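Local atomic coordinates of SCARECROW-LIKE protein 7 (Oryza sativa Japonica Group, PDB entry 5HYZ), a protein that belongs to the GRAS family, probably acts as a transcription factor in plant development, takes part in abiotic stress resistance and binds DNA in vitro through its GRAS domain. Residues E313-M318 with L354-L359; V271-T274 with E279-R282; E189-D194 with V222-R227. All coordinates share one frame; numbering follows the deposited sequence.

Interaction 1 of 3, residues E313-M318 with L354-L359; sequences EWQTLM and LPPAFL
Gln315 of helix 311-320 meets Pro356 and Phe358 at the turn of the beta hairpin that joins strands 349-354 and 358-363 in the predicted SAW region of the GRAS domain. Leu354 and Phe358 close the hairpin as a hydrogen-bonded antiparallel pair, Phe358 N to Leu354 O at 2.9 Å and Leu354 N to Phe358 O at 3.1 Å. Three residues, Pro355 to Ala357, make the loop, and the peptide bond before Pro356 is cis.

Van der Waals contact comes in two places. The Gln315 chain runs extended, with CG anti to the backbone N (chi1 168°), which brings its amide against the ring of Pro356, the two side chains approaching from opposite directions: OE1 lies 3.5 Å from Pro356 CD, and NE2 is 3.7 Å from Pro356 CG. Nearer the helix, Gln315 CB comes 4.0 Å from Phe358 CZ, at the edge of the ring and in its plane. The same ring has Leu354 O and Pro355 C of its own hairpin at its edge, and it reaches Thr370 and Ser372 of strand 366-374, so it lies between the turn, the helix and that strand.

Polar contact between the segments is indirect, since no direct hydrogen bond joins them. Gln315 NE2 is bonded to Glu319 OE2 one helical turn on, which would limit rotation of the amide, leaving OE1 toward the turn. There a single water donates to both sides: its 2.5 Å approach to Gln315 OE1 is short and the exact length doubtful, while Pro355 O lies 2.8 Å from it.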
loop_
_atom_site.group_PDB
_atom_site.type_symbol
_atom_site.label_atom_id
_atom_site.label_comp_id
_atom_site.label_asym_id
_atom_site.label_seq_id
_atom_site.Cartn_x
_atom_site.Cartn_y
_atom_site.Cartn_z
ATOM N N GLU A 313 20.377 23.509 -2.768
ATOM C CA GLU A 313 21.253 23.631 -1.605
ATOM C C GLU A 313 21.858 22.303 -1.198
ATOM O O GLU A 313 23.056 22.193 -0.870
ATOM C CB GLU A 313 20.459 24.218 -0.428
ATOM C CG GLU A 313 21.328 24.365 0.841
ATOM C CD GLU A 313 20.689 25.331 1.877
ATOM O OE1 GLU A 313 19.666 26.034 1.545
ATOM O OE2 GLU A 313 21.224 25.374 3.022
ATOM N N TRP A 314 21.022 21.263 -1.211
ATOM C CA TRP A 314 21.556 19.932 -0.951
ATOM C C TRP A 314 22.611 19.530 -1.964
ATOM O O TRP A 314 23.625 18.929 -1.615
ATOM C CB TRP A 314 20.413 18.885 -0.926
ATOM C CG TRP A 314 19.602 18.998 0.330
ATOM C CD1 TRP A 314 18.288 19.354 0.429
ATOM C CD2 TRP A 314 20.042 18.676 1.676
ATOM N NE1 TRP A 314 17.890 19.310 1.780
ATOM C CE2 TRP A 314 18.944 18.917 2.543
ATOM C CE3 TRP A 314 21.283 18.299 2.229
ATOM C CZ2 TRP A 314 19.035 18.751 3.944
ATOM C CZ3 TRP A 314 21.375 18.141 3.608
ATOM C CH2 TRP A 314 20.257 18.356 4.442
ATOM N N GLN A 315 22.384 19.848 -3.246
ATOM C CA GLN A 315 23.365 19.470 -4.249
ATOM C C GLN A 315 24.680 20.198 -3.922
ATOM O O GLN A 315 25.751 19.595 -3.987
ATOM C CB GLN A 315 22.878 19.836 -5.649
ATOM C CG GLN A 315 24.012 19.712 -6.673
ATOM C CD GLN A 315 23.662 20.295 -8.035
ATOM O OE1 GLN A 315 22.688 21.044 -8.193
ATOM N NE2 GLN A 315 24.475 19.958 -9.029
ATOM N N THR A 316 24.586 21.472 -3.558
ATOM C CA THR A 316 25.828 22.230 -3.253
ATOM C C THR A 316 26.581 21.535 -2.120
ATOM O O THR A 316 27.802 21.341 -2.168
ATOM C CB THR A 316 25.526 23.656 -2.875
ATOM O OG1 THR A 316 24.965 24.319 -4.018
ATOM C CG2 THR A 316 26.841 24.443 -2.463
ATOM N N LEU A 317 25.836 21.100 -1.115
ATOM C CA LEU A 317 26.515 20.481 0.047
ATOM C C LEU A 317 27.135 19.127 -0.302
ATOM O O LEU A 317 28.266 18.805 0.033
ATOM C CB LEU A 317 25.497 20.308 1.159
ATOM C CG LEU A 317 25.218 21.475 2.053
ATOM C CD1 LEU A 317 23.894 21.211 2.771
ATOM C CD2 LEU A 317 26.370 21.453 3.048
HETATM N N MSE A 318 26.392 18.312 -1.043
HETATM C CA MSE A 318 26.903 16.994 -1.419
HETATM C C MSE A 318 28.175 17.148 -2.273
HETATM O O MSE A 318 29.124 16.434 -2.077
HETATM C CB MSE A 318 25.857 16.189 -2.234
HETATM C CG MSE A 318 24.550 15.894 -1.510
HETATM SE SE MSE A 318 24.906 14.827 0.171
HETATM C CE MSE A 318 25.500 13.231 -0.721
ATOM N N LEU A 354 13.768 17.341 -10.786
ATOM C CA LEU A 354 14.489 18.583 -10.491
ATOM C C LEU A 354 15.946 18.341 -10.833
ATOM O O LEU A 354 16.473 17.241 -10.624
ATOM C CB LEU A 354 14.339 19.019 -9.016
ATOM C CG LEU A 354 12.917 19.147 -8.509
ATOM C CD1 LEU A 354 12.892 19.297 -7.003
ATOM C CD2 LEU A 354 12.250 20.346 -9.153
ATOM N N PRO A 355 16.640 19.366 -11.365
ATOM C CA PRO A 355 18.000 19.110 -11.848
ATOM C C PRO A 355 19.051 19.043 -10.767
ATOM O O PRO A 355 18.950 19.722 -9.768
ATOM C CB PRO A 355 18.267 20.327 -12.776
ATOM C CG PRO A 355 17.448 21.403 -12.176
ATOM C CD PRO A 355 16.164 20.718 -11.733
ATOM N N PRO A 356 20.126 18.285 -10.996
ATOM C CA PRO A 356 20.391 17.457 -12.189
ATOM C C PRO A 356 19.747 16.060 -12.168
ATOM O O PRO A 356 19.419 15.480 -13.211
ATOM C CB PRO A 356 21.906 17.300 -12.170
ATOM C CG PRO A 356 22.292 17.464 -10.723
ATOM C CD PRO A 356 21.310 18.457 -10.144
ATOM N N ALA A 357 19.561 15.485 -10.977
ATOM C CA ALA A 357 19.100 14.109 -10.998
ATOM C C ALA A 357 18.173 13.792 -9.866
ATOM O O ALA A 357 18.106 12.616 -9.442
ATOM C CB ALA A 357 20.312 13.138 -11.001
ATOM N N PHE A 358 17.429 14.800 -9.401
ATOM C CA PHE A 358 16.438 14.592 -8.324
ATOM C C PHE A 358 15.102 14.095 -8.850
ATOM O O PHE A 358 14.680 14.556 -9.909
ATOM C CB PHE A 358 16.134 15.897 -7.579
ATOM C CG PHE A 358 17.332 16.471 -6.874
ATOM C CD1 PHE A 358 17.641 16.062 -5.574
ATOM C CD2 PHE A 358 18.130 17.471 -7.487
ATOM C CE1 PHE A 358 18.740 16.646 -4.895
ATOM C CE2 PHE A 358 19.248 18.044 -6.805
ATOM C CZ PHE A 358 19.559 17.632 -5.540
ATOM N N LEU A 359 14.390 13.274 -8.082
ATOM C CA LEU A 359 12.997 12.920 -8.456
ATOM C C LEU A 359 12.157 13.326 -7.298
ATOM O O LEU A 359 12.465 12.966 -6.178
ATOM C CB LEU A 359 12.841 11.426 -8.731
ATOM C CG LEU A 359 11.413 11.021 -9.157
ATOM C CD1 LEU A 359 11.043 11.645 -10.490
ATOM C CD2 LEU A 359 11.377 9.532 -9.277
HETATM O O HOH W 1 20.316 21.873 -8.512
#

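Interaction 2 of 3, residues V271-T274 with E279-R282; sequences VAMT and ERVR
Met273, a selenomethionine in the loop that follows helix 251-272, lays its side chain obliquely over the aliphatic part of Arg280. SE sits 3.8 Å from Arg280 CB; beyond it the chain bends (chi3 -59°), and this folds the terminal methyl back over the arginine, with CE 3.4 Å from Arg280 CG, a tight fit. Met273 O lies 3.4 Å from Arg280 NH1.

Thr274 turns its side chain away and offers its backbone instead: its O takes a weak hydrogen bond from Arg280 NH1, 3.4 Å long with an N-H...O angle of 149°, and lies at the guanidinium edge, near its plane. Arg280 reaches this far because it is extended from CG to NE, with CG anti to the backbone N (chi1 172°). Its stronger partners are acids outside the two segments: NE pairs with Glu284 and NH2 with Asp270, which probably offset the nearby charge of Arg42.

The contact fills the corner where helix 251-272 turns into helix 278-296, two consecutive members of the helical part of the GRAS domain. Helix 74-86 runs against both arms, touching Ala272 through Ala86 and Glu279 through Thr82, while the loop residues Lys346 and Tyr347 pack on Val271.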
loop_
_atom_site.group_PDB
_atom_site.type_symbol
_atom_site.label_atom_id
_atom_site.label_comp_id
_atom_site.label_asym_id
_atom_site.label_seq_id
_atom_site.Cartn_x
_atom_site.Cartn_y
_atom_site.Cartn_z
ATOM N N VAL A 271 -7.643 15.524 1.636
ATOM C CA VAL A 271 -8.286 14.612 0.699
ATOM C C VAL A 271 -8.300 13.196 1.285
ATOM O O VAL A 271 -9.154 12.372 0.933
ATOM C CB VAL A 271 -7.582 14.679 -0.708
ATOM C CG1 VAL A 271 -8.084 13.605 -1.624
ATOM C CG2 VAL A 271 -7.822 16.032 -1.352
ATOM N N ALA A 272 -7.370 12.914 2.199
ATOM C CA ALA A 272 -7.177 11.550 2.701
ATOM C C ALA A 272 -7.984 11.188 3.950
ATOM O O ALA A 272 -8.362 10.031 4.139
ATOM C CB ALA A 272 -5.657 11.311 2.979
HETATM N N MSE A 273 -8.242 12.161 4.819
HETATM C CA MSE A 273 -8.860 11.872 6.106
HETATM C C MSE A 273 -10.079 12.760 6.366
HETATM O O MSE A 273 -10.231 13.809 5.743
HETATM C CB MSE A 273 -7.831 12.045 7.220
HETATM C CG MSE A 273 -6.634 11.101 7.108
HETATM SE SE MSE A 273 -5.206 11.652 8.343
HETATM C CE MSE A 273 -4.987 13.398 7.615
ATOM N N THR A 274 -10.955 12.353 7.283
ATOM C CA THR A 274 -12.140 13.165 7.600
ATOM C C THR A 274 -11.754 14.446 8.350
ATOM O O THR A 274 -10.742 14.468 9.067
ATOM C CB THR A 274 -13.145 12.402 8.486
ATOM O OG1 THR A 274 -12.506 12.079 9.723
ATOM C CG2 THR A 274 -13.583 11.107 7.826
ATOM N N GLU A 279 -6.722 11.734 14.676
ATOM C CA GLU A 279 -5.400 11.339 14.195
ATOM C C GLU A 279 -4.829 12.444 13.294
ATOM O O GLU A 279 -3.634 12.808 13.371
ATOM C CB GLU A 279 -5.482 10.011 13.425
ATOM C CG GLU A 279 -5.712 8.775 14.303
ATOM C CD GLU A 279 -7.142 8.644 14.864
ATOM O OE1 GLU A 279 -8.127 9.080 14.202
ATOM O OE2 GLU A 279 -7.271 8.089 15.986
ATOM N N ARG A 280 -5.708 12.948 12.443
ATOM C CA ARG A 280 -5.361 14.044 11.556
ATOM C C ARG A 280 -4.893 15.288 12.325
ATOM O O ARG A 280 -3.864 15.882 11.997
ATOM C CB ARG A 280 -6.535 14.379 10.693
ATOM C CG ARG A 280 -6.317 15.613 9.881
ATOM C CD ARG A 280 -7.456 15.830 8.975
ATOM N NE ARG A 280 -7.331 17.093 8.283
ATOM C CZ ARG A 280 -8.201 17.521 7.383
ATOM N NH1 ARG A 280 -9.262 16.776 7.079
ATOM N NH2 ARG A 280 -8.019 18.689 6.788
ATOM N N VAL A 281 -5.622 15.651 13.385
ATOM C CA VAL A 281 -5.234 16.803 14.204
ATOM C C VAL A 281 -3.921 16.563 14.901
ATOM O O VAL A 281 -3.114 17.481 15.038
ATOM C CB VAL A 281 -6.317 17.146 15.263
ATOM C CG1 VAL A 281 -5.939 18.414 15.989
ATOM C CG2 VAL A 281 -7.590 17.340 14.608
ATOM N N ARG A 282 -3.682 15.338 15.347
ATOM C CA ARG A 282 -2.425 15.041 15.982
ATOM C C ARG A 282 -1.293 15.353 14.992
ATOM O O ARG A 282 -0.303 15.958 15.356
ATOM C CB ARG A 282 -2.340 13.572 16.440
ATOM C CG ARG A 282 -1.076 13.275 17.254
ATOM C CD ARG A 282 -1.015 11.825 17.758
ATOM N NE ARG A 282 -2.225 11.501 18.510
ATOM C CZ ARG A 282 -3.245 10.785 18.036
ATOM N NH1 ARG A 282 -3.191 10.292 16.804
ATOM N NH2 ARG A 282 -4.314 10.545 18.793
HETATM O O HOH W 2 -11.355 15.812 4.930
#

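Interaction 3 of 3, residues E189-D194 with V222-R227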
loop_
_atom_site.group_PDB
_atom_site.type_symbol
_atom_site.label_atom_id
_atom_site.label_comp_id
_atom_site.label_asym_id
_atom_site.label_seq_id
_atom_site.Cartn_x
_atom_site.Cartn_y
_atom_site.Cartn_z
ATOM N N GLU A 189 29.649 11.620 17.711
ATOM C CA GLU A 189 30.761 10.896 18.282
ATOM C C GLU A 189 31.224 9.683 17.524
ATOM O O GLU A 189 32.210 9.074 17.899
ATOM C CB GLU A 189 30.408 10.416 19.660
ATOM C CG GLU A 189 29.990 11.515 20.563
ATOM C CD GLU A 189 29.818 10.997 21.967
ATOM O OE1 GLU A 189 29.760 9.735 22.157
ATOM O OE2 GLU A 189 29.763 11.836 22.886
ATOM N N LEU A 190 30.502 9.286 16.478
ATOM C CA LEU A 190 30.856 8.068 15.755
ATOM C C LEU A 190 32.059 8.325 14.816
ATOM O O LEU A 190 32.259 9.445 14.320
ATOM C CB LEU A 190 29.613 7.595 14.920
ATOM C CG LEU A 190 28.404 7.311 15.802
ATOM C CD1 LEU A 190 27.260 6.846 14.869
ATOM C CD2 LEU A 190 28.684 6.162 16.808
ATOM N N ASN A 191 32.797 7.270 14.520
ATOM C CA ASN A 191 33.941 7.286 13.589
ATOM C C ASN A 191 33.793 6.145 12.611
ATOM O O ASN A 191 33.006 5.232 12.864
ATOM C CB ASN A 191 35.273 7.078 14.341
ATOM C CG ASN A 191 35.464 8.106 15.399
ATOM O OD1 ASN A 191 35.583 7.789 16.595
ATOM N ND2 ASN A 191 35.431 9.367 14.982
ATOM N N LYS A 192 34.598 6.176 11.549
ATOM C CA LYS A 192 34.546 5.109 10.546
ATOM C C LYS A 192 34.653 3.727 11.182
ATOM O O LYS A 192 33.932 2.763 10.813
ATOM C CB LYS A 192 35.673 5.267 9.542
ATOM C CG LYS A 192 35.774 4.112 8.566
ATOM C CD LYS A 192 36.785 4.430 7.474
ATOM C CE LYS A 192 37.099 3.189 6.627
ATOM N NZ LYS A 192 38.411 3.442 5.898
ATOM N N SER A 193 35.526 3.573 12.185
ATOM C CA SER A 193 35.725 2.230 12.669
ATOM C C SER A 193 34.455 1.663 13.343
ATOM O O SER A 193 34.313 0.451 13.472
ATOM C CB SER A 193 36.910 2.175 13.667
ATOM O OG SER A 193 36.593 2.997 14.746
ATOM N N ASP A 194 33.566 2.541 13.804
ATOM C CA ASP A 194 32.325 2.096 14.466
ATOM C C ASP A 194 31.389 1.358 13.547
ATOM O O ASP A 194 30.560 0.577 14.004
ATOM C CB ASP A 194 31.564 3.259 15.078
ATOM C CG ASP A 194 32.357 3.948 16.178
ATOM O OD1 ASP A 194 33.058 3.219 16.921
ATOM O OD2 ASP A 194 32.328 5.193 16.261
ATOM N N VAL A 222 26.516 18.526 9.571
ATOM C CA VAL A 222 26.123 17.831 8.322
ATOM C C VAL A 222 27.416 17.505 7.567
ATOM O O VAL A 222 27.577 16.436 6.994
ATOM C CB VAL A 222 25.069 18.651 7.426
ATOM C CG1 VAL A 222 25.525 20.052 7.128
ATOM C CG2 VAL A 222 24.805 17.920 6.084
ATOM N N ARG A 223 28.402 18.394 7.638
ATOM C CA ARG A 223 29.687 18.067 7.039
ATOM C C ARG A 223 30.345 16.852 7.637
ATOM O O ARG A 223 30.912 16.035 6.902
ATOM C CB ARG A 223 30.658 19.247 7.169
ATOM C CG ARG A 223 32.036 18.897 6.688
ATOM C CD ARG A 223 32.791 20.145 6.367
ATOM N NE ARG A 223 31.910 21.194 5.831
ATOM C CZ ARG A 223 31.805 21.519 4.540
ATOM N NH1 ARG A 223 32.527 20.862 3.610
ATOM N NH2 ARG A 223 30.986 22.512 4.191
ATOM N N ARG A 224 30.288 16.735 8.960
ATOM C CA ARG A 224 30.997 15.677 9.659
ATOM C C ARG A 224 30.358 14.366 9.244
ATOM O O ARG A 224 31.092 13.403 8.952
ATOM C CB ARG A 224 30.960 15.843 11.204
ATOM C CG ARG A 224 31.806 14.786 11.989
ATOM C CD ARG A 224 31.773 14.997 13.511
ATOM N NE ARG A 224 32.668 14.071 14.239
ATOM C CZ ARG A 224 32.476 12.742 14.337
ATOM N NH1 ARG A 224 31.403 12.126 13.765
ATOM N NH2 ARG A 224 33.365 12.010 15.018
ATOM N N VAL A 225 29.004 14.318 9.185
ATOM C CA VAL A 225 28.419 13.014 8.850
ATOM C C VAL A 225 28.557 12.681 7.329
ATOM O O VAL A 225 28.693 11.517 6.985
ATOM C CB VAL A 225 26.922 12.901 9.313
ATOM C CG1 VAL A 225 25.976 13.521 8.374
ATOM C CG2 VAL A 225 26.497 11.399 9.378
ATOM N N LEU A 226 28.514 13.665 6.440
ATOM C CA LEU A 226 28.766 13.385 4.991
ATOM C C LEU A 226 30.195 12.925 4.769
ATOM O O LEU A 226 30.449 12.030 3.974
ATOM C CB LEU A 226 28.469 14.591 4.110
ATOM C CG LEU A 226 26.989 14.928 4.044
ATOM C CD1 LEU A 226 26.734 16.178 3.184
ATOM C CD2 LEU A 226 26.188 13.717 3.475
ATOM N N ARG A 227 31.159 13.498 5.500
ATOM C CA ARG A 227 32.528 12.971 5.402
ATOM C C ARG A 227 32.642 11.578 5.938
ATOM O O ARG A 227 33.353 10.735 5.394
ATOM C CB ARG A 227 33.511 13.911 6.157
ATOM C CG ARG A 227 33.718 15.221 5.378
ATOM C CD ARG A 227 34.605 16.136 6.258
ATOM N NE ARG A 227 35.073 17.318 5.547
ATOM C CZ ARG A 227 35.904 18.214 6.114
ATOM N NH1 ARG A 227 36.303 18.048 7.395
ATOM N NH2 ARG A 227 36.332 19.285 5.429
#
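The Arg224 guanidinium has the backbone N of Glu189 over one face, and at its edge, near its plane, Leu190 O. The amide of Asn191 arrives obliquely, its plane 51° from that of the guanidinium, and its ND2 stands 3.4 Å from Arg224 NH2; both are donors, so no bond joins them.

The bonding is end-on and converges on one acceptor. NH1 and NH2 of Arg224 each lie 2.9 Å from Leu190 O, with N-H...O angles of 143°. NH1 approaches in the carbonyl plane, NH2 from above it. Arg224 is extended from CG to NE, then turned at its last rotatable bond (chi4 -68°), which sets the plane of the guanidinium toward this carbonyl.

Helix 220-231, which carries Arg224, is the beta-alpha-beta crossover between parallel strands 202-208 and 236-242 of the Rossmann-like core. The loop holding Leu190 links strand 177-182 to strand 202-208, so the arginine ties this crossover helix to the preceding connection.

The next residue, Val225, packs on Phe207, Leu211 and Val187. Within the loop, two bonds close the turn 191-194: Asp194 N to Asn191 O at 2.9 Å, and Asn191 N to Asp194 OD2 at 2.8 Å, met from above the carboxylate plane.

Interactions 1 and 3 are neighbours, their centres 21 Å apart, and they touch through the two helices: Met318 SE packs 3.7 Å from Leu226 CD2, and Trp314 CZ3 lies 4.2 Å from Val222 CG2. Helix 311-320 thus faces the hairpin of strands 349-354 and 358-363 on one flank and the crossover helix 220-231 on another. Interaction 2 stands apart in the helical part, its centre 32 Å from that of interaction 1 and 38 Å from that of interaction 3, on the opposite side of the chain's centre from both. Helix 278-296, with its second segment, is followed in sequence by helix 311-320. None of the three has a bound ligand among its partners.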